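PDB 3MOI: probable dehydrogenase, which probably acts as an NAD(P)-dependent oxidoreductase of the GFO/IDH/MocA type, its nucleotide held by a Rossmann-fold domain, though its substrate is not known. Local coordinates for residues I183-T188 with W364-T368; A19-R23 with F44-Y48; D294-P298 with S315-V319; D155-P160 with A259-L263; E164-T168 with R208-G212. One frame throughout, in Å; residues are numbered along the deposited sequence.

Contact 1 (I183-T188 with W364-T368)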
# COMPACT_ATOMS: atom_id res chain seq x y z
N ILE A 183 -7.89 -10.64 4.45
CA ILE A 183 -7.32 -11.38 5.51
C ILE A 183 -7.18 -12.81 5.03
O ILE A 183 -6.15 -13.41 5.23
CB ILE A 183 -8.19 -11.32 6.77
CG1 ILE A 183 -8.29 -9.90 7.32
CG2 ILE A 183 -7.67 -12.28 7.88
CD1 ILE A 183 -9.36 -9.79 8.42
N ASP A 184 -8.21 -13.37 4.41
CA ASP A 184 -8.13 -14.77 4.01
C ASP A 184 -7.07 -14.98 2.96
O ASP A 184 -6.43 -16.04 2.93
CB ASP A 184 -9.46 -15.28 3.46
CG ASP A 184 -10.53 -15.42 4.53
OD1 ASP A 184 -10.20 -15.63 5.71
OD2 ASP A 184 -11.71 -15.27 4.17
N SER A 185 -6.87 -13.97 2.10
CA SER A 185 -5.86 -14.11 1.06
C SER A 185 -4.48 -14.11 1.67
O SER A 185 -3.58 -14.89 1.24
CB SER A 185 -6.02 -13.01 0.01
OG SER A 185 -7.34 -13.15 -0.54
N ILE A 186 -4.31 -13.25 2.67
CA ILE A 186 -3.01 -13.16 3.34
C ILE A 186 -2.72 -14.49 4.00
O ILE A 186 -1.69 -15.06 3.79
CB ILE A 186 -3.00 -12.02 4.31
CG1 ILE A 186 -3.01 -10.68 3.55
CG2 ILE A 186 -1.81 -12.08 5.17
CD1 ILE A 186 -3.33 -9.50 4.42
N LYS A 187 -3.65 -15.04 4.75
CA LYS A 187 -3.44 -16.36 5.28
C LYS A 187 -3.18 -17.46 4.23
O LYS A 187 -2.37 -18.37 4.45
CB LYS A 187 -4.64 -16.75 6.07
CG LYS A 187 -4.85 -15.90 7.35
CD LYS A 187 -5.62 -16.75 8.35
CE LYS A 187 -7.04 -16.72 8.16
NZ LYS A 187 -7.71 -17.50 9.22
N THR A 188 -3.89 -17.40 3.13
CA THR A 188 -3.74 -18.41 2.12
C THR A 188 -2.36 -18.34 1.43
O THR A 188 -1.65 -19.33 1.35
CB THR A 188 -4.82 -18.24 1.07
OG1 THR A 188 -6.11 -18.55 1.63
CG2 THR A 188 -4.54 -19.13 -0.15
N TRP A 364 -10.93 -21.89 10.71
CA TRP A 364 -10.27 -20.89 9.95
C TRP A 364 -11.17 -19.70 9.93
O TRP A 364 -10.74 -18.58 10.08
CB TRP A 364 -10.01 -21.44 8.57
CG TRP A 364 -9.72 -20.46 7.49
CD1 TRP A 364 -10.60 -19.60 6.90
CD2 TRP A 364 -8.51 -20.35 6.76
NE1 TRP A 364 -9.97 -18.87 5.91
CE2 TRP A 364 -8.69 -19.33 5.80
CE3 TRP A 364 -7.28 -21.00 6.84
CZ2 TRP A 364 -7.70 -18.99 4.92
CZ3 TRP A 364 -6.32 -20.65 5.99
CH2 TRP A 364 -6.51 -19.65 5.04
N GLY A 365 -12.45 -19.94 9.71
CA GLY A 365 -13.48 -18.89 9.81
C GLY A 365 -13.48 -18.14 11.14
O GLY A 365 -13.40 -16.88 11.15
N LYS A 366 -13.49 -18.88 12.26
CA LYS A 366 -13.48 -18.20 13.58
C LYS A 366 -12.25 -17.33 13.67
O LYS A 366 -12.34 -16.17 14.11
CB LYS A 366 -13.49 -19.17 14.77
CG LYS A 366 -13.44 -18.47 16.14
CD LYS A 366 -13.46 -19.46 17.31
CE LYS A 366 -13.66 -18.73 18.65
NZ LYS A 366 -13.64 -19.72 19.82
N ASP A 367 -11.14 -17.88 13.23
CA ASP A 367 -9.90 -17.18 13.21
C ASP A 367 -9.95 -15.88 12.41
O ASP A 367 -9.51 -14.82 12.89
CB ASP A 367 -8.76 -18.08 12.75
CG ASP A 367 -7.44 -17.35 12.76
OD1 ASP A 367 -6.70 -17.39 13.81
OD2 ASP A 367 -7.19 -16.68 11.73
N THR A 368 -10.60 -15.91 11.25
CA THR A 368 -10.78 -14.67 10.51
C THR A 368 -11.71 -13.73 11.27
O THR A 368 -11.50 -12.47 11.34
CB THR A 368 -11.30 -14.97 9.12
OG1 THR A 368 -10.26 -15.63 8.41
CG2 THR A 368 -11.72 -13.68 8.36
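Lys187 runs from helix 179-190 along the indole of Trp364 to a group of oxygens on helix 362-381. Its CB packs 3.6 Å from CH2 at the outer corner of the indole. The chain then bends at chi3 (-84°), which lays CE over the face of the six-membered ring in a CH-pi contact, 4.0 Å from the ring centroid. At the tip, NZ stands over the five-membered ring, 12° off its normal, as a cation-pi partner. The same nitrogen forms a salt bridge to Asp367 OD2 at 2.7 Å, approaching on the anti side but 30° out of the carboxylate plane, and weaker hydrogen bonds to Thr368 OG1 and to the backbone O of Trp364. A long flexible amine suits this place, because its methylenes cover the ring while its charge reaches the oxygens beyond.

Asp184 works one turn earlier. Its OD1 accepts a bond from Thr368 OG1 at 2.7 Å, met nearly head-on along the C-O direction, and a weak, bent one from Trp364 NE1 at 3.3 Å. Thr188 OG1 meets the indole at its edge, 3.6 Å from CH2, and is turned back to Asp184 O within its own helix. Beyond the contact, Asp367 is also held by Arg387 through OD1.

The axes of segments 183-188 and 364-368 come within 11.0 Å, so mostly side chains bridge the gap. The chemistry is that of a largely buried polar junction: the lysine charge is balanced by a carboxylate and probably stabilised further by the indole face.

Contact 2 (A19-R23 with F44-Y48)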
# COMPACT_ATOMS: atom_id res chain seq x y z
N ALA A 19 -25.29 -20.13 -7.91
CA ALA A 19 -26.17 -21.07 -8.67
C ALA A 19 -25.75 -21.37 -10.12
O ALA A 19 -25.58 -22.53 -10.46
CB ALA A 19 -27.59 -20.62 -8.63
N PRO A 20 -25.54 -20.34 -10.95
CA PRO A 20 -25.13 -20.65 -12.34
C PRO A 20 -23.81 -21.39 -12.39
O PRO A 20 -23.68 -22.39 -13.11
CB PRO A 20 -25.00 -19.26 -12.99
CG PRO A 20 -25.70 -18.30 -12.04
CD PRO A 20 -25.47 -18.91 -10.68
N ALA A 21 -22.86 -20.95 -11.57
CA ALA A 21 -21.56 -21.62 -11.44
C ALA A 21 -21.70 -23.08 -11.05
O ALA A 21 -20.93 -23.91 -11.52
CB ALA A 21 -20.66 -20.88 -10.43
N MET A 22 -22.67 -23.40 -10.20
CA MET A 22 -22.96 -24.80 -9.86
C MET A 22 -23.50 -25.58 -11.05
O MET A 22 -23.09 -26.73 -11.24
CB MET A 22 -23.98 -24.93 -8.71
CG MET A 22 -23.42 -24.97 -7.30
SD MET A 22 -24.60 -25.38 -5.99
CE MET A 22 -23.37 -25.44 -4.74
N ARG A 23 -24.43 -25.00 -11.82
CA ARG A 23 -24.99 -25.71 -13.00
C ARG A 23 -23.79 -26.10 -13.83
O ARG A 23 -23.45 -27.27 -13.95
CB ARG A 23 -25.97 -24.85 -13.83
CG ARG A 23 -27.31 -25.56 -14.13
CD ARG A 23 -27.95 -25.21 -15.49
NE ARG A 23 -29.10 -24.30 -15.46
CZ ARG A 23 -29.03 -22.97 -15.42
NH1 ARG A 23 -27.84 -22.36 -15.34
NH2 ARG A 23 -30.14 -22.23 -15.44
N PHE A 44 -37.23 -19.27 -8.88
CA PHE A 44 -36.01 -20.08 -8.91
C PHE A 44 -36.27 -21.58 -9.15
O PHE A 44 -35.59 -22.24 -9.94
CB PHE A 44 -35.23 -19.87 -7.63
CG PHE A 44 -33.88 -20.46 -7.66
CD1 PHE A 44 -32.83 -19.76 -8.15
CD2 PHE A 44 -33.68 -21.74 -7.19
CE1 PHE A 44 -31.57 -20.31 -8.19
CE2 PHE A 44 -32.42 -22.31 -7.22
CZ PHE A 44 -31.36 -21.59 -7.73
N GLY A 45 -37.28 -22.13 -8.49
CA GLY A 45 -37.68 -23.50 -8.78
C GLY A 45 -38.03 -23.75 -10.26
O GLY A 45 -37.67 -24.81 -10.78
N LYS A 46 -38.75 -22.82 -10.91
CA LYS A 46 -39.10 -22.95 -12.34
C LYS A 46 -37.84 -22.95 -13.19
O LYS A 46 -37.62 -23.85 -13.97
CB LYS A 46 -40.05 -21.80 -12.86
CG LYS A 46 -41.58 -22.12 -12.93
CD LYS A 46 -42.47 -20.98 -13.45
CE LYS A 46 -43.83 -21.48 -14.13
NZ LYS A 46 -44.72 -20.40 -14.75
N GLU A 47 -37.00 -21.93 -13.04
CA GLU A 47 -35.81 -21.78 -13.90
C GLU A 47 -34.79 -22.94 -13.80
O GLU A 47 -34.23 -23.33 -14.83
CB GLU A 47 -35.12 -20.46 -13.61
CG GLU A 47 -33.73 -20.32 -14.19
CD GLU A 47 -33.69 -19.79 -15.61
OE1 GLU A 47 -34.67 -19.93 -16.39
OE2 GLU A 47 -32.62 -19.21 -15.94
N TYR A 48 -34.54 -23.45 -12.59
CA TYR A 48 -33.57 -24.55 -12.41
C TYR A 48 -34.23 -25.95 -12.38
O TYR A 48 -33.55 -26.95 -12.30
CB TYR A 48 -32.73 -24.34 -11.14
CG TYR A 48 -31.63 -23.35 -11.35
CD1 TYR A 48 -30.31 -23.76 -11.46
CD2 TYR A 48 -31.90 -21.98 -11.42
CE1 TYR A 48 -29.29 -22.82 -11.68
CE2 TYR A 48 -30.87 -21.04 -11.60
CZ TYR A 48 -29.60 -21.47 -11.74
OH TYR A 48 -28.61 -20.54 -11.95
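Tyr48 on helix 38-48 reaches across to Ala19, Pro20 and Arg23 of helix 12-24, and its ring carries most of the contact. The inner part is tightly packed. Tyr48 OH rests 3.5 Å from Ala19 CB and 3.7 Å from Pro20 CG. It also lies close to the nitrogen of Pro20, but a proline nitrogen carries no hydrogen, so this is packing and no bond. The small methyl of Ala19 suits a place where two rings converge: it sits at the edge of Phe44, 4.0 Å from CZ, as well as beside the phenol. Phe44 itself lies over one face of the Tyr48 ring, displaced toward the rim. Inward, Ala19, Phe44 and Tyr48 all touch strand 28-34.

The opposite face of Tyr48 looks toward the outside and is taken by Arg23. The guanidinium lies flat on the ring, the planes only 11° apart, with Arg23 CZ 3.8 Å from Tyr48 CE1. The cation-pi interaction is off-centre, since the group is displaced toward the CE1 edge of the ring. Arginine suits such a margin: its flat cation can cover a ring while its edge remains available to polar partners. Here Glu47 OE2 lies in the guanidinium plane, but at 3.9 Å from Arg23 NH2 this salt bridge is long and probably weak.

Segments 19-23 and 44-48 run at 25° to each other, both against strand 28-34. This is the layout of a Rossmann fold, in which successive beta-alpha-beta crossovers lay neighbouring helices side by side on one face of the parallel sheet.

Contact 3 (D294-P298 with S315-V319)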
# COMPACT_ATOMS: atom_id res chain seq x y z
N ASP A 294 -16.05 -15.34 -21.54
CA ASP A 294 -15.06 -14.47 -22.16
C ASP A 294 -14.34 -13.57 -21.12
O ASP A 294 -13.76 -12.51 -21.45
CB ASP A 294 -15.77 -13.64 -23.23
CG ASP A 294 -14.78 -12.94 -24.18
OD1 ASP A 294 -15.00 -13.06 -25.42
OD2 ASP A 294 -13.83 -12.24 -23.71
N ARG A 295 -14.35 -14.00 -19.86
CA ARG A 295 -13.75 -13.22 -18.78
C ARG A 295 -12.33 -13.66 -18.38
O ARG A 295 -11.88 -14.78 -18.67
CB ARG A 295 -14.69 -13.22 -17.56
CG ARG A 295 -14.64 -14.46 -16.67
CD ARG A 295 -15.94 -14.63 -15.83
NE ARG A 295 -15.73 -14.32 -14.43
CZ ARG A 295 -15.79 -15.20 -13.41
NH1 ARG A 295 -16.11 -16.49 -13.58
NH2 ARG A 295 -15.54 -14.76 -12.17
N LYS A 296 -11.63 -12.76 -17.70
CA LYS A 296 -10.27 -13.00 -17.25
C LYS A 296 -10.26 -13.38 -15.73
O LYS A 296 -11.32 -13.66 -15.15
CB LYS A 296 -9.39 -11.76 -17.56
CG LYS A 296 -8.91 -11.56 -19.03
CD LYS A 296 -10.06 -11.22 -19.96
CE LYS A 296 -9.57 -10.79 -21.34
NZ LYS A 296 -9.28 -9.30 -21.39
N GLN A 297 -9.09 -13.42 -15.09
CA GLN A 297 -8.99 -13.84 -13.68
C GLN A 297 -9.56 -12.82 -12.70
O GLN A 297 -9.31 -11.65 -12.81
CB GLN A 297 -7.56 -14.12 -13.28
CG GLN A 297 -6.98 -15.37 -13.81
CD GLN A 297 -7.79 -16.60 -13.47
OE1 GLN A 297 -8.42 -16.69 -12.41
NE2 GLN A 297 -7.77 -17.57 -14.40
N PRO A 298 -10.32 -13.28 -11.72
CA PRO A 298 -10.83 -12.40 -10.68
C PRO A 298 -9.72 -12.01 -9.72
O PRO A 298 -8.69 -12.68 -9.69
CB PRO A 298 -11.85 -13.28 -9.96
CG PRO A 298 -12.20 -14.28 -10.95
CD PRO A 298 -10.93 -14.60 -11.63
N SER A 315 -2.17 -11.07 -11.97
CA SER A 315 -2.43 -10.51 -13.29
C SER A 315 -3.78 -10.99 -13.79
O SER A 315 -4.43 -11.86 -13.17
CB SER A 315 -1.34 -10.98 -14.24
OG SER A 315 -1.63 -12.27 -14.78
N PRO A 316 -4.19 -10.47 -14.94
CA PRO A 316 -5.41 -10.98 -15.56
C PRO A 316 -5.35 -12.45 -16.00
O PRO A 316 -6.38 -13.05 -16.19
CB PRO A 316 -5.57 -10.10 -16.82
CG PRO A 316 -4.60 -9.00 -16.67
CD PRO A 316 -3.48 -9.57 -15.84
N GLU A 317 -4.16 -13.00 -16.15
CA GLU A 317 -3.99 -14.38 -16.60
C GLU A 317 -3.34 -15.29 -15.53
O GLU A 317 -3.28 -16.50 -15.71
CB GLU A 317 -3.16 -14.39 -17.91
CG GLU A 317 -3.95 -14.76 -19.20
CD GLU A 317 -4.29 -13.57 -20.14
OE1 GLU A 317 -3.42 -12.66 -20.40
OE2 GLU A 317 -5.45 -13.58 -20.65
N GLY A 318 -2.83 -14.74 -14.44
CA GLY A 318 -2.07 -15.57 -13.52
C GLY A 318 -1.26 -14.71 -12.60
O GLY A 318 -1.79 -13.75 -12.02
N VAL A 319 0.02 -15.02 -12.47
CA VAL A 319 0.87 -14.20 -11.63
C VAL A 319 2.08 -13.64 -12.36
O VAL A 319 2.82 -14.37 -13.05
CB VAL A 319 1.36 -14.97 -10.41
CG1 VAL A 319 2.36 -14.12 -9.67
CG2 VAL A 319 0.15 -15.40 -9.48
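A chi1 of -73° sets Gln297 CG beside its own backbone N and so over Pro316 O, at 3.4 Å, next to Gln297 CB, which lies 3.3 Å from Pro316 O; the bend at chi2, -56°, turns the amide. Lys296 CB, placed by the backbone, meets the same Pro316 O at 3.5 Å. What these aliphatic groups flank is a main-chain bond: Gln297 N donates to Pro316 O at 2.9 Å, nearly straight. A glutamine suits the spot because its two methylenes pack on the turn, and the side chain also touches Pro128, Val129 and Phe339.

The accepting segment is the turn of a beta hairpin linking antiparallel strands 310-314 and 318-323 in the large mixed sheet. Ser315 N bonds to Gly318 O, and the serine hydroxyl makes an ST turn, Ser315 OG accepting from Glu317 N at 3.0 Å and more weakly from Gly318 N; the same OG also pairs with Glu329. Proline suits position 316, where its fixed phi fits the turn. At Gly318 the backbone takes angles at which a CB would be jammed against the preceding carbonyl oxygen, so the absence of a side chain is essential. Toward the outside, Glu317 OE2 lies near Lys296, its charge 5.8 Å from NZ, and any attraction between them would be diffuse.

Contact 4 (D155-P160 with A259-L263)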
# COMPACT_ATOMS: atom_id res chain seq x y z
N ASP A 155 -16.06 1.08 -4.53
CA ASP A 155 -17.27 1.88 -4.34
C ASP A 155 -18.32 1.22 -3.44
O ASP A 155 -19.52 1.60 -3.48
CB ASP A 155 -17.88 2.25 -5.67
CG ASP A 155 -18.48 1.04 -6.40
OD1 ASP A 155 -18.94 1.26 -7.59
OD2 ASP A 155 -18.47 -0.09 -5.80
N PHE A 156 -17.84 0.33 -2.60
CA PHE A 156 -18.65 -0.57 -1.82
C PHE A 156 -19.67 0.18 -0.99
O PHE A 156 -20.86 -0.14 -0.97
CB PHE A 156 -17.73 -1.42 -0.91
CG PHE A 156 -18.44 -2.20 0.15
CD1 PHE A 156 -18.83 -3.53 -0.08
CD2 PHE A 156 -18.69 -1.65 1.37
CE1 PHE A 156 -19.50 -4.26 0.90
CE2 PHE A 156 -19.34 -2.39 2.37
CZ PHE A 156 -19.76 -3.70 2.12
N LEU A 157 -19.23 1.20 -0.29
CA LEU A 157 -20.18 1.82 0.62
C LEU A 157 -21.35 2.44 -0.16
O LEU A 157 -22.42 2.62 0.41
CB LEU A 157 -19.50 2.89 1.49
CG LEU A 157 -20.36 3.27 2.72
CD1 LEU A 157 -20.39 2.13 3.67
CD2 LEU A 157 -19.88 4.57 3.41
N TYR A 158 -21.18 2.78 -1.44
CA TYR A 158 -22.24 3.44 -2.17
C TYR A 158 -22.98 2.52 -3.16
O TYR A 158 -23.69 3.01 -3.99
CB TYR A 158 -21.72 4.71 -2.83
CG TYR A 158 -21.29 5.71 -1.77
CD1 TYR A 158 -22.19 6.61 -1.21
CD2 TYR A 158 -20.00 5.69 -1.26
CE1 TYR A 158 -21.80 7.51 -0.20
CE2 TYR A 158 -19.63 6.57 -0.26
CZ TYR A 158 -20.53 7.47 0.26
OH TYR A 158 -20.10 8.32 1.24
N ARG A 159 -22.83 1.21 -3.03
CA ARG A 159 -23.70 0.29 -3.73
C ARG A 159 -25.02 0.27 -2.95
O ARG A 159 -25.07 0.68 -1.81
CB ARG A 159 -23.08 -1.11 -3.76
CG ARG A 159 -21.67 -1.11 -4.27
CD ARG A 159 -21.14 -2.48 -4.58
NE ARG A 159 -19.71 -2.40 -4.85
CZ ARG A 159 -18.80 -3.32 -4.55
NH1 ARG A 159 -19.14 -4.48 -3.97
NH2 ARG A 159 -17.52 -3.07 -4.82
N PRO A 160 -26.10 -0.16 -3.59
CA PRO A 160 -27.40 -0.13 -2.94
C PRO A 160 -27.54 -1.08 -1.74
O PRO A 160 -27.34 -2.26 -1.90
CB PRO A 160 -28.36 -0.55 -4.06
CG PRO A 160 -27.70 -0.07 -5.29
CD PRO A 160 -26.23 -0.26 -5.05
N ALA A 259 -21.52 4.94 -8.22
CA ALA A 259 -22.50 4.40 -7.32
C ALA A 259 -23.14 5.48 -6.49
O ALA A 259 -24.29 5.36 -6.10
CB ALA A 259 -21.85 3.30 -6.41
N ARG A 260 -22.38 6.53 -6.20
CA ARG A 260 -22.88 7.69 -5.48
C ARG A 260 -23.88 8.53 -6.35
O ARG A 260 -24.87 9.04 -5.83
CB ARG A 260 -21.71 8.57 -4.99
CG ARG A 260 -22.17 9.78 -4.17
CD ARG A 260 -21.06 10.83 -3.93
NE ARG A 260 -20.15 10.41 -2.86
CZ ARG A 260 -19.05 9.67 -3.03
NH1 ARG A 260 -18.69 9.29 -4.26
NH2 ARG A 260 -18.30 9.34 -1.97
N LYS A 261 -23.61 8.67 -7.65
CA LYS A 261 -24.55 9.31 -8.59
C LYS A 261 -25.86 8.56 -8.57
O LYS A 261 -26.91 9.12 -8.26
CB LYS A 261 -23.97 9.31 -10.02
CG LYS A 261 -24.57 10.35 -11.01
CD LYS A 261 -23.99 10.22 -12.47
CE LYS A 261 -22.45 9.76 -12.51
NZ LYS A 261 -21.41 10.70 -11.87
N VAL A 262 -25.80 7.27 -8.86
CA VAL A 262 -27.01 6.44 -8.87
C VAL A 262 -27.84 6.68 -7.60
O VAL A 262 -29.06 6.80 -7.69
CB VAL A 262 -26.70 4.93 -9.07
CG1 VAL A 262 -27.91 4.11 -8.78
CG2 VAL A 262 -26.18 4.64 -10.49
N LEU A 263 -27.22 6.81 -6.44
CA LEU A 263 -28.00 6.94 -5.21
C LEU A 263 -28.58 8.34 -5.01
O LEU A 263 -29.66 8.47 -4.48
CB LEU A 263 -27.18 6.56 -3.98
CG LEU A 263 -26.97 5.09 -3.58
CD1 LEU A 263 -26.75 4.07 -4.75
CD2 LEU A 263 -25.77 5.08 -2.58
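This is the packing of a loop on a helix: Tyr158 and Pro160, in the loop that leaves sheet strand 145-153 of the GFO/IDH/MocA C-terminal domain, lie against Ala259, Arg260 and Leu263 of the short helix 258-265. It is mainly van der Waals packing with one cation-pi contact, and no hydrogen bond crosses it.

Ala259 faces the loop. Its CB lies 3.1 Å from Tyr158 O and 3.8 Å from Tyr158 CB, and it also touches Asp155 OD1; the small methyl of alanine suits so close an approach. One turn on, Leu263 brings both methyls to the same carbonyl oxygen. Its CD2 lies near the edge of the tyrosine ring, and its CD1 reaches Pro160 CG at 4.3 Å, so the branched leucine fills the angle between the two loop residues.

Arg260 takes a face of the phenol. With CG anti to the nitrogen of its own backbone (chi1 -177°) and a bend at chi3, its chain runs alongside the tyrosine in the same direction. Arg260 CZ then stands 4.3 Å from the centroid of the Tyr158 ring, 13° off the normal, in a cation-pi contact, although the two planes are tilted by 38°. The polar ends are held elsewhere: Tyr158 OH bonds to Asp205, while Arg260 NH2 bonds to Tyr233 O and forms a salt bridge with Asp324 of the second subunit, which brings this corner to the dimer interface.

Within the loop, Arg159 ties back to Asp155, its NE donating to OD2 at 2.8 Å in the guanidinium plane.

Contact 5 (E164-T168 with R208-G212)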
# COMPACT_ATOMS: atom_id res chain seq x y z
N GLU A 164 -30.03 -1.94 7.64
CA GLU A 164 -29.17 -2.72 8.54
C GLU A 164 -27.72 -2.94 8.03
O GLU A 164 -26.81 -3.20 8.83
CB GLU A 164 -29.79 -4.07 8.86
CG GLU A 164 -30.05 -4.98 7.62
CD GLU A 164 -31.51 -4.89 7.06
OE1 GLU A 164 -32.16 -3.78 7.18
OE2 GLU A 164 -31.96 -5.95 6.52
N GLU A 165 -27.48 -2.88 6.72
CA GLU A 165 -26.11 -3.02 6.23
C GLU A 165 -25.24 -1.78 6.47
O GLU A 165 -24.02 -1.84 6.20
CB GLU A 165 -26.11 -3.29 4.73
CG GLU A 165 -26.59 -4.63 4.31
CD GLU A 165 -26.61 -4.70 2.78
OE1 GLU A 165 -27.60 -4.27 2.18
OE2 GLU A 165 -25.62 -5.17 2.18
N LEU A 166 -25.85 -0.66 6.90
CA LEU A 166 -25.11 0.56 7.33
C LEU A 166 -25.08 0.73 8.87
O LEU A 166 -25.04 1.86 9.39
CB LEU A 166 -25.68 1.84 6.66
CG LEU A 166 -25.86 1.69 5.15
CD1 LEU A 166 -26.66 2.84 4.53
CD2 LEU A 166 -24.50 1.50 4.47
N ASP A 167 -25.11 -0.42 9.56
CA ASP A 167 -24.97 -0.50 11.00
C ASP A 167 -23.98 -1.61 11.34
O ASP A 167 -24.28 -2.82 11.30
CB ASP A 167 -26.33 -0.77 11.63
CG ASP A 167 -26.30 -0.78 13.18
OD1 ASP A 167 -25.20 -0.77 13.78
OD2 ASP A 167 -27.41 -0.83 13.79
N THR A 168 -22.78 -1.19 11.69
CA THR A 168 -21.76 -2.14 12.09
C THR A 168 -22.27 -3.13 13.14
O THR A 168 -21.92 -4.29 13.08
CB THR A 168 -20.50 -1.42 12.63
OG1 THR A 168 -20.00 -0.52 11.62
CG2 THR A 168 -19.38 -2.45 13.03
N ARG A 208 -24.05 7.34 6.32
CA ARG A 208 -23.91 5.91 6.14
C ARG A 208 -22.87 5.40 7.13
O ARG A 208 -21.81 5.00 6.73
CB ARG A 208 -23.50 5.58 4.69
CG ARG A 208 -24.25 6.34 3.60
CD ARG A 208 -24.12 5.65 2.25
NE ARG A 208 -25.38 4.97 1.93
CZ ARG A 208 -25.50 3.87 1.20
NH1 ARG A 208 -24.45 3.25 0.67
NH2 ARG A 208 -26.70 3.37 1.00
N PRO A 209 -23.22 5.36 8.42
CA PRO A 209 -22.22 5.38 9.47
C PRO A 209 -21.70 4.02 9.85
O PRO A 209 -21.83 3.60 10.99
CB PRO A 209 -22.97 6.04 10.64
CG PRO A 209 -24.35 5.66 10.45
CD PRO A 209 -24.57 5.32 8.98
N THR A 210 -21.10 3.34 8.89
CA THR A 210 -20.41 2.14 9.17
C THR A 210 -19.00 2.35 8.63
O THR A 210 -18.72 3.33 8.01
CB THR A 210 -21.10 0.92 8.55
OG1 THR A 210 -20.40 -0.27 8.97
CG2 THR A 210 -21.13 1.01 7.04
N GLU A 211 -18.11 1.40 8.88
CA GLU A 211 -16.76 1.56 8.47
C GLU A 211 -16.68 1.51 6.96
O GLU A 211 -17.11 0.56 6.35
CB GLU A 211 -15.89 0.46 9.10
CG GLU A 211 -15.59 0.66 10.57
CD GLU A 211 -16.69 0.21 11.52
OE1 GLU A 211 -17.54 -0.58 11.07
OE2 GLU A 211 -16.71 0.69 12.71
N GLY A 212 -16.12 2.54 6.36
CA GLY A 212 -15.77 2.50 4.97
C GLY A 212 -14.30 2.44 4.60
O GLY A 212 -14.00 2.11 3.45
O HOH W 1 -22.34 1.42 12.34
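The backbones come closest at Leu166 and Thr210, whose CA atoms lie 5.3 Å apart, where an inverse gamma turn centred on Pro209 meets the loop at Leu166. Proline suits that turn because its ring already restricts phi, and its CD packs 3.5 Å from Leu166 O.

The polar part centres on Thr168. Thr168 OG1 donates to Glu211 OE1 at 2.5 Å, a short bond that arrives on the syn side, 29° out of the carboxylate plane; the same OG1 lies 2.7 Å from Thr210 OG1. A water joins the main chains nearby, accepting from Thr168 N and donating to Pro209 O. Threonine gives both a hydroxyl for the acid and a methyl, CG2, that lies against the same carboxylate.

Leu166 lays a methyl, CD1, over one face of the guanidinium of Arg208, 3.6 Å from NE. The exact pose of this arginine is doubtful, because NH1 is modelled too close to Leu157 O, but NH2 pairs with Glu270. Glu211 OE2 is likewise matched by Arg203. The contact thus joins the loop before helix 174-177 to the loop between strands 194-202 and 213-220, with Glu211 packed against that helix.

From the N terminus, contact 2 closes first: a short loop wholly within the Rossmann domain, pairing helices 12-24 and 38-48. Contact 4 opens at residue 155 and closes at 259-263, joining the loop after strand 145-153 to helix 258-265. Contact 5 opens and closes within that span, joining the same loop to the one before strand 213-220; the two touch where Leu157 packs on Thr210. Contact 1 starts at 183, inside both spans, and ends at 364-368, so it crosses contacts 4 and 5 and ties helix 179-190 to helix 362-381. Contact 3 falls within its long loop, joining the loop before strand 302-307 to the hairpin of strands 310-314 and 318-323.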